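N-terminal acetyltransferase B complex subunit MDM20 (Candida albicans, PDB 5K04) probably serves as the non-catalytic subunit of the NatB complex, which acetylates the N-termini of proteins. Local coordinates at residues N336-T339 against V340-R344; V347-T350 against D351-D354. All coordinates share one frame; numbering follows the deposited sequence.

Contacts 1 and 2 illustrate how one helix is started, stopped and joined to the next. Contact 1 takes in the N-cap and most of helix 337-346. Contact 2 is the linker that leaves this helix and enters helix 353-358, and the two centres lie 11 Å apart. Arg-344 ties them together: its NH2 forms a salt bridge with Asp-354 OD2 at 2.7 Å, while its carbonyl O probably accepts from Gln-349 N at 2.8 Å, within a Schellman motif whose C-prime residue is Asn-348. The side chain of Ile-338 is about 10 Å from the bound coenzyme A, too far to touch it; the centre of contact 1 is about 36 Å from that of the chain.

Contact 1 of 2, residues N336-T339 against V340-R344; sequences NLIT and VVNNR
Leu-337 and Val-341, one helical turn apart, make the apolar contact of this helix start, with CD1 of the leucine 3.9 Å from CG2 of the valine. The leucine leaves the backbone pointing away from the following turn, but its end bends back to reach it. Phe-359 and Val-372 pack against Leu-337, and Leu-375 of helix 372-383 against Val-341, so the pair belongs to a wider apolar seam. Beside it, the buried Val-340 rests CB against the carbonyl O of Leu-337 at 3.3 Å and meets Val-355 of helix 353-358.

A second packed patch involves polar side chains. Thr-339 and Asn-343 run side by side in the same direction, CG2 of the threonine 3.8 Å from ND2 of the asparagine. With CG of Asn-343 beside its own backbone N (chi1 -66°), the amide carbon folds back to 3.1 Å from Thr-339 O. Ile-338 and Asn-342 are likewise side by side, the CG2 branch of Ile-338 3.6 Å from Asn-342 ND2. The polar ends bond to residues outside the helix: Thr-339 OG1 is hydrogen-bonded to Asn-306, and Asn-343 OD1 to Tyr-302. The buried amide of Asn-342 is gripped at both ends, ND2 by the carbonyls of Asn-306 and Lys-308, OD1 by Tyr-312 N.

Asn-336 is the loose end, its side chain coming no closer than 5.1 Å to residues 340-344. Its role lies within its own turn, where OD1 accepts from Thr-339 N at 2.8 Å, with an N-H...O angle of 160° and the donor in the carbonyl plane. The backbone bond from Val-340 N to Asn-336 O then opens the regular i to i+4 series, giving a classic asparagine N-cap at the head of an alpha-helix, here in a TPR-clan helical array.

Contact 2 of 2, residues V347-T350 against D351-D354; sequences VNQT and DNWD
The amides of Gln-349 and Asn-352 each reach a backbone carbonyl across the Thr-350 to Asp-351 junction, NE2 that of Asp-351 and ND2 that of Gln-349. The glutamine side chain can be followed outward. CB stands 4.1 Å from Asn-352 OD1. CG, set anti to the backbone nitrogen (chi1 -170°), lies near the Asp-351 backbone, 3.9 Å from its N. Beyond CG the chain stays extended, bringing CD to 4.0 Å from Asp-351 O and the tip within bonding distance. There NE2 donates to Asp-351 O at 3.1 Å; the N-H...O angle of 151° shows a moderate bend, and the donor is tilted out of the carbonyl plane.

The second bond is shorter. Asn-352 ND2 donates to Gln-349 O at 2.9 Å, and the oxygen lies in the plane of the asparagine amide. The donor, however, sits above the carbonyl plane, 38° out of it, and therefore misses the lone-pair directions. Although Asn-352 occupies the N-cap position before helix 353-358, its side chain makes no capping bond. Its OD1 instead accepts from Arg-344 NH1, so both ends of this buried amide are engaged and its rotation is fixed.

Thr-350 and Asp-351 pack more loosely: Thr-350 OG1 and the exposed Asp-351 OD1 merely approach each other, at 4.0 Å. Together the two side-chain hydrogen bonds span overlapping parts of the linker, 349 to 351 and 349 to 352.

Thr-379 OG1 of helix 372-383 is hydrogen-bonded to Thr-350 O and weakly to Asn-352 ND2. Leu-375 of that helix packs on Asn-352, and Ser-382 on Thr-350; the linker thus runs between helix 337-346 and helix 353-358 while packing on helix 372-383.

Contact 1 of 2, residues N336-T339 against V340-R344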
# COMPACT_ATOMS: atom_id res chain seq x y z
N ASN A 336 2.70 37.52 -9.18
CA ASN A 336 3.30 36.22 -8.90
C ASN A 336 2.20 35.17 -8.77
O ASN A 336 1.37 35.23 -7.86
CB ASN A 336 4.16 36.26 -7.64
CG ASN A 336 4.75 34.91 -7.31
OD1 ASN A 336 4.14 34.13 -6.59
ND2 ASN A 336 5.92 34.62 -7.84
N LEU A 337 2.24 34.20 -9.68
CA LEU A 337 1.20 33.19 -9.80
C LEU A 337 0.94 32.49 -8.46
O LEU A 337 -0.21 32.35 -8.03
CB LEU A 337 1.60 32.18 -10.88
CG LEU A 337 0.95 30.80 -10.86
CD1 LEU A 337 -0.57 30.89 -10.91
CD2 LEU A 337 1.46 30.02 -12.05
N ILE A 338 2.00 32.06 -7.78
CA ILE A 338 1.84 31.31 -6.53
C ILE A 338 1.29 32.21 -5.41
O ILE A 338 0.49 31.75 -4.57
CB ILE A 338 3.17 30.63 -6.16
CG1 ILE A 338 3.40 29.45 -7.12
CG2 ILE A 338 3.17 30.17 -4.69
CD1 ILE A 338 4.78 28.84 -7.08
N THR A 339 1.66 33.49 -5.38
CA THR A 339 0.99 34.43 -4.49
C THR A 339 -0.52 34.40 -4.71
O THR A 339 -1.29 34.35 -3.75
CB THR A 339 1.54 35.85 -4.72
OG1 THR A 339 2.95 35.86 -4.51
CG2 THR A 339 0.87 36.87 -3.77
N VAL A 340 -0.95 34.39 -5.98
CA VAL A 340 -2.38 34.36 -6.27
C VAL A 340 -2.99 33.02 -5.84
O VAL A 340 -4.10 32.98 -5.31
CB VAL A 340 -2.61 34.64 -7.76
CG1 VAL A 340 -4.10 34.54 -8.11
CG2 VAL A 340 -2.07 36.02 -8.11
N VAL A 341 -2.27 31.92 -6.07
CA VAL A 341 -2.78 30.61 -5.68
C VAL A 341 -3.05 30.57 -4.18
O VAL A 341 -4.11 30.13 -3.73
CB VAL A 341 -1.79 29.51 -6.12
CG1 VAL A 341 -2.03 28.21 -5.38
CG2 VAL A 341 -1.88 29.29 -7.62
N ASN A 342 -2.09 31.04 -3.38
CA ASN A 342 -2.26 31.04 -1.94
C ASN A 342 -3.43 31.94 -1.53
O ASN A 342 -4.29 31.54 -0.74
CB ASN A 342 -0.96 31.47 -1.25
CG ASN A 342 0.08 30.33 -1.20
OD1 ASN A 342 -0.23 29.21 -0.82
ND2 ASN A 342 1.31 30.63 -1.61
N ASN A 343 -3.49 33.15 -2.10
CA ASN A 343 -4.56 34.09 -1.77
C ASN A 343 -5.93 33.52 -2.11
O ASN A 343 -6.87 33.62 -1.30
CB ASN A 343 -4.36 35.42 -2.50
CG ASN A 343 -3.12 36.15 -2.02
OD1 ASN A 343 -2.47 35.73 -1.07
ND2 ASN A 343 -2.78 37.24 -2.69
N ARG A 344 -6.07 32.89 -3.28
CA ARG A 344 -7.35 32.29 -3.64
C ARG A 344 -7.72 31.14 -2.71
O ARG A 344 -8.90 30.90 -2.45
CB ARG A 344 -7.31 31.80 -5.09
CG ARG A 344 -7.20 32.92 -6.11
CD ARG A 344 -8.54 33.61 -6.32
NE ARG A 344 -8.42 34.77 -7.21
CZ ARG A 344 -8.94 34.83 -8.43
NH1 ARG A 344 -9.63 33.81 -8.92
NH2 ARG A 344 -8.76 35.91 -9.17

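Contact 2 of 2, residues V347-T350 against D351-D354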
# COMPACT_ATOMS: atom_id res chain seq x y z
N VAL A 347 -8.98 32.75 0.75
CA VAL A 347 -10.35 33.26 0.67
C VAL A 347 -11.30 32.18 0.16
O VAL A 347 -12.47 32.45 -0.11
CB VAL A 347 -10.43 34.50 -0.23
CG1 VAL A 347 -9.44 35.55 0.22
CG2 VAL A 347 -10.18 34.11 -1.68
N ASN A 348 -10.80 30.95 0.07
CA ASN A 348 -11.50 29.81 -0.52
C ASN A 348 -12.36 30.20 -1.73
O ASN A 348 -13.58 30.05 -1.74
CB ASN A 348 -12.35 29.08 0.52
CG ASN A 348 -12.87 27.75 -0.00
OD1 ASN A 348 -12.32 27.19 -0.95
ND2 ASN A 348 -13.94 27.26 0.61
N GLN A 349 -11.69 30.70 -2.76
CA GLN A 349 -12.37 31.06 -4.00
C GLN A 349 -12.27 29.90 -4.98
O GLN A 349 -11.18 29.38 -5.22
CB GLN A 349 -11.79 32.32 -4.62
CG GLN A 349 -12.65 32.83 -5.79
CD GLN A 349 -12.26 34.22 -6.20
OE1 GLN A 349 -11.86 35.04 -5.37
NE2 GLN A 349 -12.37 34.51 -7.48
N THR A 350 -13.41 29.51 -5.55
CA THR A 350 -13.50 28.38 -6.46
C THR A 350 -13.65 28.78 -7.92
O THR A 350 -13.58 27.91 -8.79
CB THR A 350 -14.68 27.48 -6.08
OG1 THR A 350 -15.85 28.28 -5.98
CG2 THR A 350 -14.40 26.75 -4.77
N ASP A 351 -13.87 30.06 -8.21
CA ASP A 351 -13.99 30.54 -9.59
C ASP A 351 -12.65 31.15 -10.00
O ASP A 351 -12.37 32.32 -9.72
CB ASP A 351 -15.13 31.55 -9.72
CG ASP A 351 -16.50 30.89 -9.65
OD1 ASP A 351 -16.58 29.64 -9.67
OD2 ASP A 351 -17.50 31.63 -9.55
N ASN A 352 -11.84 30.34 -10.69
CA ASN A 352 -10.43 30.68 -10.90
C ASN A 352 -9.99 30.59 -12.36
O ASN A 352 -8.78 30.62 -12.62
CB ASN A 352 -9.56 29.78 -10.02
CG ASN A 352 -9.82 29.97 -8.53
OD1 ASN A 352 -9.79 31.09 -8.02
ND2 ASN A 352 -10.09 28.86 -7.82
N TRP A 353 -10.92 30.51 -13.31
CA TRP A 353 -10.53 30.51 -14.72
C TRP A 353 -9.84 31.80 -15.12
O TRP A 353 -9.00 31.80 -16.02
CB TRP A 353 -11.76 30.27 -15.61
CG TRP A 353 -12.37 28.93 -15.38
CD1 TRP A 353 -13.62 28.67 -14.91
CD2 TRP A 353 -11.74 27.66 -15.58
NE1 TRP A 353 -13.81 27.31 -14.80
CE2 TRP A 353 -12.68 26.67 -15.21
CE3 TRP A 353 -10.49 27.26 -16.04
CZ2 TRP A 353 -12.40 25.30 -15.30
CZ3 TRP A 353 -10.21 25.89 -16.13
CH2 TRP A 353 -11.17 24.93 -15.75
N ASP A 354 -10.16 32.91 -14.44
CA ASP A 354 -9.50 34.17 -14.77
C ASP A 354 -8.00 34.07 -14.55
O ASP A 354 -7.21 34.60 -15.34
CB ASP A 354 -10.11 35.31 -13.94
CG ASP A 354 -10.01 35.07 -12.43
OD1 ASP A 354 -10.18 33.91 -11.99
OD2 ASP A 354 -9.76 36.04 -11.70